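Local atomic coordinates of prephenate dehydrogenase (Corynebacterium glutamicum ATCC 13032, PDB entry 3KTD), a protein that probably catalyses the oxidative decarboxylation of prephenate with NAD+ or NADP+ as hydride acceptor, a step on the route to tyrosine. Residues R9-L14 / H32-Y37; R64-D69 / T90-N95; V182-V187 / A336-F341; E292-Q297 / S311-R316. One frame throughout, in Å; residues are numbered along the deposited sequence. Where two conformers were deposited one is given.

Contact 1: R9-L14 / H32-Y37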
loop_
_atom_site.group_PDB
_atom_site.type_symbol
_atom_site.label_atom_id
_atom_site.label_comp_id
_atom_site.label_asym_id
_atom_site.label_seq_id
_atom_site.Cartn_x
_atom_site.Cartn_y
_atom_site.Cartn_z
ATOM N N ARG A 9 -20.762 -10.582 -32.302
ATOM C CA ARG A 9 -19.606 -10.788 -33.171
ATOM C C ARG A 9 -18.617 -11.733 -32.516
ATOM O O ARG A 9 -18.538 -11.790 -31.289
ATOM C CB ARG A 9 -18.871 -9.473 -33.410
ATOM C CG ARG A 9 -19.633 -8.413 -34.153
ATOM C CD ARG A 9 -18.847 -7.108 -34.131
ATOM N NE ARG A 9 -19.367 -6.101 -35.056
ATOM C CZ ARG A 9 -20.405 -5.299 -34.814
ATOM N NH1 ARG A 9 -21.079 -5.367 -33.667
ATOM N NH2 ARG A 9 -20.778 -4.421 -35.738
ATOM N N PRO A 10 -17.846 -12.476 -33.329
ATOM C CA PRO A 10 -16.733 -13.227 -32.748
ATOM C C PRO A 10 -15.650 -12.229 -32.314
ATOM O O PRO A 10 -15.438 -11.227 -33.011
ATOM C CB PRO A 10 -16.250 -14.098 -33.909
ATOM C CG PRO A 10 -16.656 -13.342 -35.139
ATOM C CD PRO A 10 -17.946 -12.672 -34.789
ATOM N N VAL A 11 -15.012 -12.471 -31.167
ATOM C CA VAL A 11 -13.976 -11.565 -30.652
ATOM C C VAL A 11 -12.608 -11.976 -31.193
ATOM O O VAL A 11 -12.276 -13.159 -31.204
ATOM C CB VAL A 11 -13.946 -11.544 -29.105
ATOM C CG1 VAL A 11 -12.791 -10.707 -28.601
ATOM C CG2 VAL A 11 -15.249 -11.009 -28.551
ATOM N N CYS A 12 -11.829 -10.991 -31.637
ATOM C CA CYS A 12 -10.480 -11.211 -32.182
ATOM C C CYS A 12 -9.419 -10.452 -31.356
ATOM O O CYS A 12 -9.270 -9.234 -31.503
ATOM C CB CYS A 12 -10.440 -10.770 -33.646
ATOM S SG CYS A 12 -8.839 -10.925 -34.466
ATOM N N ILE A 13 -8.677 -11.174 -30.510
ATOM C CA ILE A 13 -7.714 -10.547 -29.580
ATOM C C ILE A 13 -6.295 -10.438 -30.157
ATOM O O ILE A 13 -5.665 -11.448 -30.477
ATOM C CB ILE A 13 -7.641 -11.313 -28.237
ATOM C CG1 ILE A 13 -9.027 -11.454 -27.610
ATOM C CG2 ILE A 13 -6.732 -10.581 -27.265
ATOM C CD1 ILE A 13 -9.093 -12.415 -26.464
ATOM N N LEU A 14 -5.799 -9.209 -30.279
ATOM C CA LEU A 14 -4.458 -8.965 -30.793
ATOM C C LEU A 14 -3.533 -8.693 -29.607
ATOM O O LEU A 14 -3.642 -7.667 -28.922
ATOM C CB LEU A 14 -4.470 -7.811 -31.793
ATOM C CG LEU A 14 -4.798 -8.150 -33.259
ATOM C CD1 LEU A 14 -5.718 -9.359 -33.428
ATOM C CD2 LEU A 14 -5.379 -6.919 -33.966
ATOM N N HIS A 32 -17.896 -18.482 -25.849
ATOM C CA HIS A 32 -18.121 -17.493 -26.910
ATOM C C HIS A 32 -17.066 -17.651 -28.008
ATOM O O HIS A 32 -15.923 -17.995 -27.719
ATOM C CB HIS A 32 -18.044 -16.064 -26.347
ATOM C CG HIS A 32 -19.156 -15.709 -25.405
ATOM N ND1 HIS A 32 -18.997 -15.696 -24.036
ATOM C CD2 HIS A 32 -20.439 -15.339 -25.637
ATOM C CE1 HIS A 32 -20.134 -15.339 -23.466
ATOM N NE2 HIS A 32 -21.025 -15.116 -24.415
ATOM N N SER A 33 -17.449 -17.374 -29.253
ATOM C CA SER A 33 -16.545 -17.451 -30.396
ATOM C C SER A 33 -15.392 -16.462 -30.237
ATOM O O SER A 33 -15.618 -15.261 -30.148
ATOM C CB SER A 33 -17.319 -17.146 -31.683
ATOM O OG SER A 33 -16.474 -17.243 -32.817
ATOM N N VAL A 34 -14.161 -16.970 -30.215
ATOM C CA VAL A 34 -12.986 -16.119 -30.037
ATOM C C VAL A 34 -11.709 -16.729 -30.620
ATOM O O VAL A 34 -11.531 -17.953 -30.638
ATOM C CB VAL A 34 -12.749 -15.819 -28.537
ATOM C CG1 VAL A 34 -12.434 -17.102 -27.772
ATOM C CG2 VAL A 34 -11.630 -14.806 -28.355
ATOM N N PHE A 35 -10.826 -15.861 -31.094
ATOM C CA PHE A 35 -9.527 -16.270 -31.624
ATOM C C PHE A 35 -8.547 -15.104 -31.476
ATOM O O PHE A 35 -8.962 -13.980 -31.215
ATOM C CB PHE A 35 -9.649 -16.760 -33.082
ATOM C CG PHE A 35 -10.052 -15.697 -34.068
ATOM C CD1 PHE A 35 -11.345 -15.201 -34.093
ATOM C CD2 PHE A 35 -9.148 -15.227 -35.003
ATOM C CE1 PHE A 35 -11.717 -14.220 -35.009
ATOM C CE2 PHE A 35 -9.510 -14.251 -35.927
ATOM C CZ PHE A 35 -10.794 -13.746 -35.927
ATOM N N GLY A 36 -7.250 -15.352 -31.612
ATOM C CA GLY A 36 -6.285 -14.278 -31.391
ATOM C C GLY A 36 -4.903 -14.462 -31.973
ATOM O O GLY A 36 -4.590 -15.490 -32.575
ATOM N N TYR A 37 -4.077 -13.440 -31.778
ATOM C CA TYR A 37 -2.733 -13.393 -32.324
ATOM C C TYR A 37 -1.705 -13.113 -31.238
ATOM O O TYR A 37 -1.894 -12.224 -30.404
ATOM C CB TYR A 37 -2.673 -12.327 -33.427
ATOM C CG TYR A 37 -1.306 -11.732 -33.688
ATOM C CD1 TYR A 37 -0.323 -12.447 -34.364
ATOM C CD2 TYR A 37 -1.004 -10.442 -33.277
ATOM C CE1 TYR A 37 0.932 -11.901 -34.608
ATOM C CE2 TYR A 37 0.242 -9.889 -33.514
ATOM C CZ TYR A 37 1.210 -10.625 -34.180
ATOM O OH TYR A 37 2.457 -10.071 -34.406
#

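Contact 2: R64-D69 / T90-N95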
loop_
_atom_site.group_PDB
_atom_site.type_symbol
_atom_site.label_atom_id
_atom_site.label_comp_id
_atom_site.label_asym_id
_atom_site.label_seq_id
_atom_site.Cartn_x
_atom_site.Cartn_y
_atom_site.Cartn_z
ATOM N N ARG A 64 -9.055 -12.564 -41.692
ATOM C CA ARG A 64 -10.161 -13.352 -41.153
ATOM C C ARG A 64 -11.054 -12.482 -40.289
ATOM O O ARG A 64 -12.276 -12.599 -40.333
ATOM C CB ARG A 64 -9.606 -14.514 -40.315
ATOM C CG ARG A 64 -10.644 -15.339 -39.558
ATOM C CD ARG A 64 -9.971 -16.436 -38.746
ATOM N NE ARG A 64 -10.837 -16.990 -37.703
ATOM C CZ ARG A 64 -10.448 -17.890 -36.797
ATOM N NH1 ARG A 64 -9.200 -18.355 -36.784
ATOM N NH2 ARG A 64 -11.310 -18.328 -35.890
ATOM N N ALA A 65 -10.437 -11.620 -39.488
ATOM C CA ALA A 65 -11.190 -10.722 -38.632
ATOM C C ALA A 65 -12.102 -9.880 -39.504
ATOM O O ALA A 65 -13.274 -9.687 -39.177
ATOM C CB ALA A 65 -10.258 -9.844 -37.820
ATOM N N ALA A 66 -11.561 -9.401 -40.623
ATOM C CA ALA A 66 -12.333 -8.603 -41.576
ATOM C C ALA A 66 -13.416 -9.447 -42.226
ATOM O O ALA A 66 -14.533 -8.977 -42.420
ATOM C CB ALA A 66 -11.431 -7.987 -42.633
ATOM N N ALA A 67 -13.097 -10.695 -42.545
ATOM C CA ALA A 67 -14.073 -11.601 -43.164
ATOM C C ALA A 67 -15.265 -11.902 -42.259
ATOM O O ALA A 67 -16.373 -12.060 -42.757
ATOM C CB ALA A 67 -13.401 -12.900 -43.583
ATOM N N GLU A 68 -15.039 -11.966 -40.943
ATOM C CA GLU A 68 -16.092 -12.320 -39.965
ATOM C C GLU A 68 -16.690 -11.129 -39.193
ATOM O O GLU A 68 -17.493 -11.325 -38.279
ATOM C CB GLU A 68 -15.540 -13.334 -38.954
ATOM C CG GLU A 68 -14.984 -14.632 -39.558
ATOM C CD GLU A 68 -14.412 -15.602 -38.513
ATOM O OE1 GLU A 68 -14.465 -15.309 -37.293
ATOM O OE2 GLU A 68 -13.904 -16.669 -38.919
ATOM N N ASP A 69 -16.323 -9.906 -39.578
ATOM C CA ASP A 69 -16.711 -8.687 -38.844
ATOM C C ASP A 69 -16.467 -8.834 -37.329
ATOM O O ASP A 69 -17.337 -8.516 -36.513
ATOM C CB ASP A 69 -18.173 -8.296 -39.115
ATOM C CG ASP A 69 -18.528 -6.903 -38.550
ATOM O OD1 ASP A 69 -17.730 -5.944 -38.727
ATOM O OD2 ASP A 69 -19.608 -6.767 -37.927
ATOM N N THR A 90 -5.394 -0.612 -42.187
ATOM C CA THR A 90 -4.932 -1.102 -43.472
ATOM C C THR A 90 -5.456 -2.481 -43.855
ATOM O O THR A 90 -5.528 -2.791 -45.034
ATOM C CB THR A 90 -3.394 -1.156 -43.460
ATOM O OG1 THR A 90 -2.875 0.157 -43.729
ATOM C CG2 THR A 90 -2.869 -2.151 -44.474
ATOM N N HIS A 91 -5.825 -3.304 -42.878
ATOM C CA HIS A 91 -6.262 -4.684 -43.147
ATOM C C HIS A 91 -7.712 -5.053 -42.747
ATOM O O HIS A 91 -8.241 -6.063 -43.217
ATOM C CB HIS A 91 -5.301 -5.648 -42.455
ATOM C CG HIS A 91 -3.896 -5.582 -42.968
ATOM N ND1 HIS A 91 -2.959 -4.703 -42.465
ATOM C CD2 HIS A 91 -3.262 -6.307 -43.920
ATOM C CE1 HIS A 91 -1.812 -4.883 -43.095
ATOM N NE2 HIS A 91 -1.968 -5.851 -43.981
ATOM N N ALA A 92 -8.328 -4.270 -41.860
ATOM C CA ALA A 92 -9.715 -4.479 -41.435
ATOM C C ALA A 92 -10.330 -3.110 -41.163
ATOM O O ALA A 92 -10.711 -2.796 -40.032
ATOM C CB ALA A 92 -9.766 -5.348 -40.193
ATOM N N PRO A 93 -10.440 -2.290 -42.214
ATOM C CA PRO A 93 -10.825 -0.894 -42.053
ATOM C C PRO A 93 -12.274 -0.678 -41.635
ATOM O O PRO A 93 -12.607 0.408 -41.157
ATOM C CB PRO A 93 -10.584 -0.289 -43.448
ATOM C CG PRO A 93 -10.150 -1.419 -44.339
ATOM C CD PRO A 93 -10.456 -2.692 -43.628
ATOM N N ASN A 94 -13.123 -1.686 -41.815
ATOM C CA ASN A 94 -14.531 -1.564 -41.446
ATOM C C ASN A 94 -14.865 -2.251 -40.117
ATOM O O ASN A 94 -15.944 -2.045 -39.576
ATOM C CB ASN A 94 -15.440 -2.088 -42.581
ATOM C CG ASN A 94 -16.906 -1.676 -42.398
ATOM O OD1 ASN A 94 -17.205 -0.550 -41.989
ATOM N ND2 ASN A 94 -17.821 -2.593 -42.692
ATOM N N ASN A 95 -13.948 -3.049 -39.588
ATOM C CA ASN A 95 -14.189 -3.728 -38.313
ATOM C C ASN A 95 -14.247 -2.778 -37.127
ATOM O O ASN A 95 -13.552 -1.767 -37.103
ATOM C CB ASN A 95 -13.097 -4.758 -38.028
ATOM C CG ASN A 95 -13.093 -5.868 -39.016
ATOM O OD1 ASN A 95 -12.889 -5.642 -40.206
ATOM N ND2 ASN A 95 -13.336 -7.081 -38.548
#

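Contact 3: V182-V187 / A336-F341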
loop_
_atom_site.group_PDB
_atom_site.type_symbol
_atom_site.label_atom_id
_atom_site.label_comp_id
_atom_site.label_asym_id
_atom_site.label_seq_id
_atom_site.Cartn_x
_atom_site.Cartn_y
_atom_site.Cartn_z
ATOM N N VAL A 182 -18.974 -3.138 -15.681
ATOM C CA VAL A 182 -18.698 -2.123 -16.688
ATOM C C VAL A 182 -19.068 -0.749 -16.172
ATOM O O VAL A 182 -20.216 -0.501 -15.866
ATOM C CB VAL A 182 -19.456 -2.366 -17.995
ATOM C CG1 VAL A 182 -19.094 -1.281 -19.007
ATOM C CG2 VAL A 182 -19.150 -3.761 -18.554
ATOM N N VAL A 183 -18.080 0.133 -16.080
ATOM C CA VAL A 183 -18.287 1.519 -15.683
ATOM C C VAL A 183 -18.053 2.375 -16.914
ATOM O O VAL A 183 -16.976 2.329 -17.495
ATOM C CB VAL A 183 -17.277 1.959 -14.614
ATOM C CG1 VAL A 183 -17.443 3.429 -14.297
ATOM C CG2 VAL A 183 -17.446 1.138 -13.381
ATOM N N PRO A 184 -19.051 3.159 -17.324
ATOM C CA PRO A 184 -18.832 3.992 -18.484
ATOM C C PRO A 184 -18.140 5.292 -18.097
ATOM O O PRO A 184 -18.417 5.839 -17.031
ATOM C CB PRO A 184 -20.246 4.266 -18.965
ATOM C CG PRO A 184 -21.038 4.316 -17.717
ATOM C CD PRO A 184 -20.389 3.363 -16.753
ATOM N N SER A 185 -17.243 5.774 -18.955
ATOM C CA SER A 185 -16.574 7.053 -18.720
ATOM C C SER A 185 -16.049 7.657 -20.007
ATOM O O SER A 185 -15.619 6.945 -20.889
ATOM C CB SER A 185 -15.409 6.879 -17.734
ATOM O OG SER A 185 -14.668 8.083 -17.591
ATOM N N ARG A 186 -16.081 8.977 -20.116
ATOM C CA ARG A 186 -15.415 9.640 -21.233
ATOM C C ARG A 186 -13.927 9.676 -20.906
ATOM O O ARG A 186 -13.521 9.354 -19.772
ATOM C CB ARG A 186 -15.975 11.038 -21.464
ATOM C CG ARG A 186 -17.370 11.009 -22.051
ATOM C CD ARG A 186 -18.091 12.335 -21.917
ATOM N NE ARG A 186 -18.251 12.740 -20.520
ATOM C CZ ARG A 186 -18.958 13.792 -20.116
ATOM N NH1 ARG A 186 -19.599 14.551 -20.988
ATOM N NH2 ARG A 186 -19.037 14.075 -18.827
ATOM N N VAL A 187 -13.120 10.074 -21.885
ATOM C CA VAL A 187 -11.657 10.021 -21.737
ATOM C C VAL A 187 -11.059 10.964 -20.679
ATOM O O VAL A 187 -10.096 10.603 -20.020
ATOM C CB VAL A 187 -10.937 10.263 -23.080
ATOM C CG1 VAL A 187 -11.294 9.168 -24.064
ATOM C CG2 VAL A 187 -11.263 11.647 -23.623
ATOM N N ALA A 336 -21.067 4.594 -11.346
ATOM C CA ALA A 336 -21.986 3.470 -11.366
ATOM C C ALA A 336 -21.538 2.457 -12.406
ATOM O O ALA A 336 -21.027 2.828 -13.453
ATOM C CB ALA A 336 -23.381 3.944 -11.678
ATOM N N ARG A 337 -21.687 1.179 -12.082
ATOM C CA ARG A 337 -21.480 0.122 -13.057
ATOM C C ARG A 337 -22.806 0.017 -13.794
ATOM O O ARG A 337 -23.816 0.499 -13.295
ATOM C CB ARG A 337 -21.110 -1.204 -12.387
ATOM C CG ARG A 337 -22.232 -1.868 -11.595
ATOM C CD ARG A 337 -21.764 -3.116 -10.840
ATOM N NE ARG A 337 -22.918 -3.813 -10.276
ATOM C CZ ARG A 337 -23.712 -4.654 -10.946
ATOM N NH1 ARG A 337 -23.480 -4.951 -12.225
ATOM N NH2 ARG A 337 -24.750 -5.211 -10.330
ATOM N N ILE A 338 -22.810 -0.596 -14.973
ATOM C CA ILE A 338 -24.040 -0.702 -15.760
ATOM C C ILE A 338 -24.357 -2.116 -16.227
ATOM O O ILE A 338 -23.473 -2.957 -16.359
ATOM C CB ILE A 338 -24.007 0.230 -16.999
ATOM C CG1 ILE A 338 -23.016 -0.279 -18.051
ATOM C CG2 ILE A 338 -23.653 1.656 -16.588
ATOM C CD1 ILE A 338 -22.959 0.588 -19.282
ATOM N N GLU A 339 -25.639 -2.352 -16.469
ATOM C CA GLU A 339 -26.143 -3.609 -17.009
ATOM C C GLU A 339 -27.123 -3.224 -18.110
ATOM O O GLU A 339 -28.074 -2.494 -17.849
ATOM C CB GLU A 339 -26.844 -4.427 -15.913
ATOM C CG GLU A 339 -25.894 -5.187 -14.942
ATOM C CD GLU A 339 -25.315 -6.502 -15.519
ATOM O OE1 GLU A 339 -25.882 -7.056 -16.494
ATOM O OE2 GLU A 339 -24.291 -6.991 -14.983
ATOM N N VAL A 340 -26.900 -3.698 -19.334
ATOM C CA VAL A 340 -27.733 -3.280 -20.469
ATOM C C VAL A 340 -28.842 -4.283 -20.812
ATOM O O VAL A 340 -28.570 -5.441 -21.118
ATOM C CB VAL A 340 -26.871 -2.990 -21.719
ATOM C CG1 VAL A 340 -25.699 -2.092 -21.338
ATOM C CG2 VAL A 340 -26.359 -4.269 -22.345
ATOM N N PHE A 341 -30.091 -3.831 -20.736
ATOM C CA PHE A 341 -31.247 -4.652 -21.102
ATOM C C PHE A 341 -31.833 -4.219 -22.455
ATOM O O PHE A 341 -31.188 -3.538 -23.256
ATOM C CB PHE A 341 -32.327 -4.598 -20.008
ATOM C CG PHE A 341 -31.938 -5.277 -18.707
ATOM C CD1 PHE A 341 -30.798 -6.088 -18.610
ATOM C CD2 PHE A 341 -32.766 -5.171 -17.594
ATOM C CE1 PHE A 341 -30.467 -6.725 -17.411
ATOM C CE2 PHE A 341 -32.441 -5.815 -16.395
ATOM C CZ PHE A 341 -31.293 -6.590 -16.305
ATOM O OXT PHE A 341 -32.970 -4.556 -22.799
#

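Contact 4: E292-Q297 / S311-R316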
loop_
_atom_site.group_PDB
_atom_site.type_symbol
_atom_site.label_atom_id
_atom_site.label_comp_id
_atom_site.label_asym_id
_atom_site.label_seq_id
_atom_site.Cartn_x
_atom_site.Cartn_y
_atom_site.Cartn_z
ATOM N N GLU A 292 -13.121 2.400 1.376
ATOM C CA GLU A 292 -13.479 1.072 1.871
ATOM C C GLU A 292 -14.973 0.832 1.784
ATOM O O GLU A 292 -15.413 -0.221 1.344
ATOM C CB GLU A 292 -13.042 0.889 3.312
ATOM C CG GLU A 292 -11.555 0.696 3.494
ATOM C CD GLU A 292 -11.144 0.717 4.956
ATOM O OE1 GLU A 292 -12.025 0.888 5.829
ATOM O OE2 GLU A 292 -9.937 0.558 5.237
ATOM N N ALA A 293 -15.741 1.822 2.222
ATOM C CA ALA A 293 -17.197 1.775 2.189
ATOM C C ALA A 293 -17.746 1.338 0.830
ATOM O O ALA A 293 -18.670 0.539 0.772
ATOM C CB ALA A 293 -17.755 3.116 2.556
ATOM N N ARG A 294 -17.187 1.837 -0.266
ATOM C CA ARG A 294 -17.659 1.412 -1.585
ATOM C C ARG A 294 -16.787 0.322 -2.240
ATOM O O ARG A 294 -16.588 0.310 -3.447
ATOM C CB ARG A 294 -17.883 2.610 -2.505
ATOM C CG ARG A 294 -16.668 3.412 -2.897
ATOM C CD ARG A 294 -17.129 4.604 -3.734
ATOM N NE ARG A 294 -17.835 4.187 -4.953
ATOM C CZ ARG A 294 -18.660 4.957 -5.667
ATOM N NH1 ARG A 294 -18.931 6.209 -5.300
ATOM N NH2 ARG A 294 -19.235 4.464 -6.760
ATOM N N SER A 295 -16.303 -0.599 -1.404
ATOM C CA SER A 295 -15.542 -1.792 -1.808
ATOM C C SER A 295 -15.742 -2.838 -0.670
ATOM O O SER A 295 -16.891 -3.147 -0.303
ATOM C CB SER A 295 -14.057 -1.459 -2.014
ATOM O OG SER A 295 -13.877 -0.425 -2.946
ATOM N N GLY A 296 -14.639 -3.373 -0.131
ATOM C CA GLY A 296 -14.652 -4.261 1.038
ATOM C C GLY A 296 -13.702 -3.733 2.111
ATOM O O GLY A 296 -12.820 -2.919 1.818
ATOM N N GLN A 297 -13.897 -4.207 3.348
ATOM C CA GLN A 297 -13.097 -3.830 4.544
ATOM C C GLN A 297 -11.739 -3.168 4.257
ATOM O O GLN A 297 -10.790 -3.819 3.810
ATOM C CB GLN A 297 -12.883 -5.064 5.435
ATOM N N SER A 311 -19.962 -1.835 -3.147
ATOM C CA SER A 311 -21.210 -1.073 -3.055
ATOM C C SER A 311 -21.322 0.010 -4.136
ATOM O O SER A 311 -21.878 1.087 -3.890
ATOM C CB SER A 311 -21.380 -0.470 -1.650
ATOM O OG SER A 311 -21.796 -1.461 -0.729
ATOM N N ARG A 312 -20.804 -0.274 -5.334
ATOM C CA ARG A 312 -21.001 0.640 -6.464
ATOM C C ARG A 312 -22.473 0.593 -6.875
ATOM O O ARG A 312 -23.060 -0.490 -6.935
ATOM C CB ARG A 312 -20.155 0.253 -7.673
ATOM C CG ARG A 312 -18.669 0.361 -7.482
ATOM C CD ARG A 312 -17.929 -0.019 -8.763
ATOM N NE ARG A 312 -16.499 -0.135 -8.506
ATOM C CZ ARG A 312 -15.890 -1.237 -8.081
ATOM N NH1 ARG A 312 -16.569 -2.360 -7.887
ATOM N NH2 ARG A 312 -14.582 -1.221 -7.861
ATOM N N PRO A 313 -23.077 1.766 -7.150
ATOM C CA PRO A 313 -24.453 1.771 -7.633
ATOM C C PRO A 313 -24.545 1.151 -9.015
ATOM O O PRO A 313 -23.540 1.055 -9.709
ATOM C CB PRO A 313 -24.815 3.258 -7.672
ATOM C CG PRO A 313 -23.528 3.973 -7.709
ATOM C CD PRO A 313 -22.572 3.135 -6.936
ATOM N N VAL A 314 -25.744 0.742 -9.403
ATOM C CA VAL A 314 -25.947 0.061 -10.671
ATOM C C VAL A 314 -27.114 0.665 -11.457
ATOM O O VAL A 314 -28.250 0.649 -10.998
ATOM C CB VAL A 314 -26.161 -1.459 -10.449
ATOM C CG1 VAL A 314 -27.146 -1.706 -9.326
ATOM C CG2 VAL A 314 -26.612 -2.143 -11.730
ATOM N N LEU A 315 -26.806 1.218 -12.630
ATOM C CA LEU A 315 -27.808 1.750 -13.546
ATOM C C LEU A 315 -28.015 0.787 -14.700
ATOM O O LEU A 315 -27.054 0.233 -15.237
ATOM C CB LEU A 315 -27.388 3.108 -14.108
ATOM C CG LEU A 315 -27.874 4.348 -13.359
ATOM C CD1 LEU A 315 -27.660 4.220 -11.847
ATOM C CD2 LEU A 315 -27.184 5.589 -13.923
ATOM N N ARG A 316 -29.278 0.612 -15.083
ATOM C CA ARG A 316 -29.662 -0.250 -16.199
ATOM C C ARG A 316 -29.969 0.607 -17.424
ATOM O O ARG A 316 -30.955 1.339 -17.444
ATOM C CB ARG A 316 -30.879 -1.110 -15.812
ATOM C CG ARG A 316 -30.524 -2.292 -14.903
ATOM C CD ARG A 316 -31.681 -2.762 -14.020
ATOM N NE ARG A 316 -32.879 -3.148 -14.767
ATOM C CZ ARG A 316 -33.942 -3.762 -14.239
ATOM N NH1 ARG A 316 -33.970 -4.095 -12.949
ATOM N NH2 ARG A 316 -34.983 -4.067 -15.015
#

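Contact 1: R9-L14 / H32-Y37
V11 pairs with V34, and C12 with F35, at the start of a beta-alpha-beta unit of the Rossmann type, in which strands 11-14 and 34-37 run parallel, joined through helix 18-29. The strand axes approach to 4.6 Å. Four backbone bonds follow in turn: V11 N to S33 O, F35 N to V11 O (3.1 Å), I13 N to F35 O and Y37 N to I13 O (2.9 Å). The well-packed part lies on both faces of this pair. V34 CG2 reaches I13 CD1 at 4.0 Å on the face covered by helix 18-29, where L24 touches both residues. C12 and F35 share the other face with helix 58-67. The looser, solvent-facing part is the N-terminal end of the pair, where exposed S33 merely sets OG 3.3 Å from CB of P10, without a hydrogen bond. I13 touches the glycine-rich turn, which resembles a GxGxxG dinucleotide-binding motif. F35 owes its place to a chi1 of 66°, which sets CG between backbone N and carbonyl carbon and brings the ring towards C12 on the adjacent strand. C12 CB then sits over one ring face in a CH-pi contact, while C12 SG approaches obliquely, 3.7 Å from F35 CE2.

Contact 2: R64-D69 / T90-N95
A66 and A92 bring their CA atoms to 4.9 Å where the last turn of helix 58-67 meets the chain leaving helix 78-91, which folds at once into a type I turn from A92 to N95. The side chains here are small. A66 CB touches A92 CB at 4.0 Å and lies 3.8 Å from H91 O, while I72 of strand 71-74 packs against A92 and N95. The polar work falls to N95. With its CG on the backbone N side, anti to the carbonyl carbon (chi1 -65°), the amide extends to the helix. There ND2 donates a bent, weak hydrogen bond to A65 O (2.7 Å, 141° at the hydrogen). ND2 also bonds A70 O, so both partners of this nitrogen are main-chain carbonyls. The amide oxygen OD1 rests 3.3 Å from A66 CA. On the far flank, R64 NE and E68 OE2 form a long salt bridge of 3.3 Å within the segment, and R64 NH2 pairs with D53. D69 turns its OD2 to R9. The chemistry implies a largely neutral join: one buried asparagine amide links the helix end and A70, just before strand 71-74, to the turn before strand 97-99, its bond to the helix being weak.

Contact 3: V182-V187 / A336-F341
V182 and I338 meet where the edge strand 181-184 of the Rossmann-type sheet is crossed by the last strand of the chain, 337-340. The two short strands pass almost at right angles, their directions 105° apart and their axes 4.6 Å at the closest, so contact is confined to one crossing point. There I338 N donates to V182 O at 2.7 Å, bent to 141° at the hydrogen. The same oxygen also receives a CA-H...O contact from R337, whose CA lies 3.1 Å away.

Apolar groups close round this junction. I338 straddles it by its branching. CG1, turned in over the backbone (chi1 71°), reaches V182 CB at 4.1 Å, while CG2 comes to 3.7 Å from P184 CD. P184 CD also lies 3.4 Å from A336 O, and V183 CG1 meets the same oxygen at 3.7 Å. Beyond the crossing the chains diverge, and R337 sends its extended side chain away towards E339, where NH1 and OE2 form a 3.5 Å salt bridge. Helix 162-177 flanks V182 through A175 and L176, while helix 324-334 adds L328 and A331 against P184. V183 also packs on L218 of the second subunit.

The arrangement is a nearly orthogonal strand crossing: the edge of a Rossmann-type sheet is met by a two-stranded parallel beta-alpha-beta unit, in which helix 324-334 links strands 314-317 and 337-340.

Contact 4: E292-Q297 / S311-R316
The R294 guanidinium has R312 CG at its edge, near its plane, while P313 CD approaches obliquely and is the nearer of the two, 3.6 Å from R294 NH2. The aliphatic part of one arginine and the ring of a proline thus border the planar cation, and no hydrogen bond crosses between the segments. R294 arrives there by a bend: a chi1 of 65° starts the side chain over its own main chain, and the chain then kinks at chi3 (-60°) so that the side chain crosses that of P313 at a slant. L334 O accepts a bond from NH2, which ties this nitrogen to the end of helix 324-334.

The other half of the contact lies nearer the backbone. S311 CB sits 3.8 Å from A293 O at the end of helix 278-293, and S311 N lies 3.9 Å from R294 C. Just past the helix end S295 N bonds back to E292 O (2.9 Å), and the S295 backbone also bonds S310. R312 turns its charge elsewhere, NH1 to E181 and NH2 to S221 O of the second subunit, whose A217 packs on R294.

R294 NH2 and R312 NE are 5.6 Å apart. Since each guanidinium has at least one acceptor beyond the two segments, their like charges are probably tolerated, and the contact rests on van der Waals fit at the subunit boundary.

Overall arrangement
Contacts 1 and 3 are largely buried and both reach the main sheet, contact 1 through neighbouring parallel strands and contact 3 across its outermost strand. Contact 2 is partly buried and contact 4 lies at the surface. The first two adjoin, linked by the R9 NE to D69 OD2 salt bridge and by R64 against the F35 ring. Contact 4 nests inside the loop closed by contact 3 and shares the small parallel sheet, with R337 probably bonding P313 and L315 through its backbone; both also touch the second subunit. Regular main-chain bonding in contact 1 thus gives way to one weak hydrogen bond from an asparagine amide in contact 2, one bent backbone bond in contact 3 and none across contact 4.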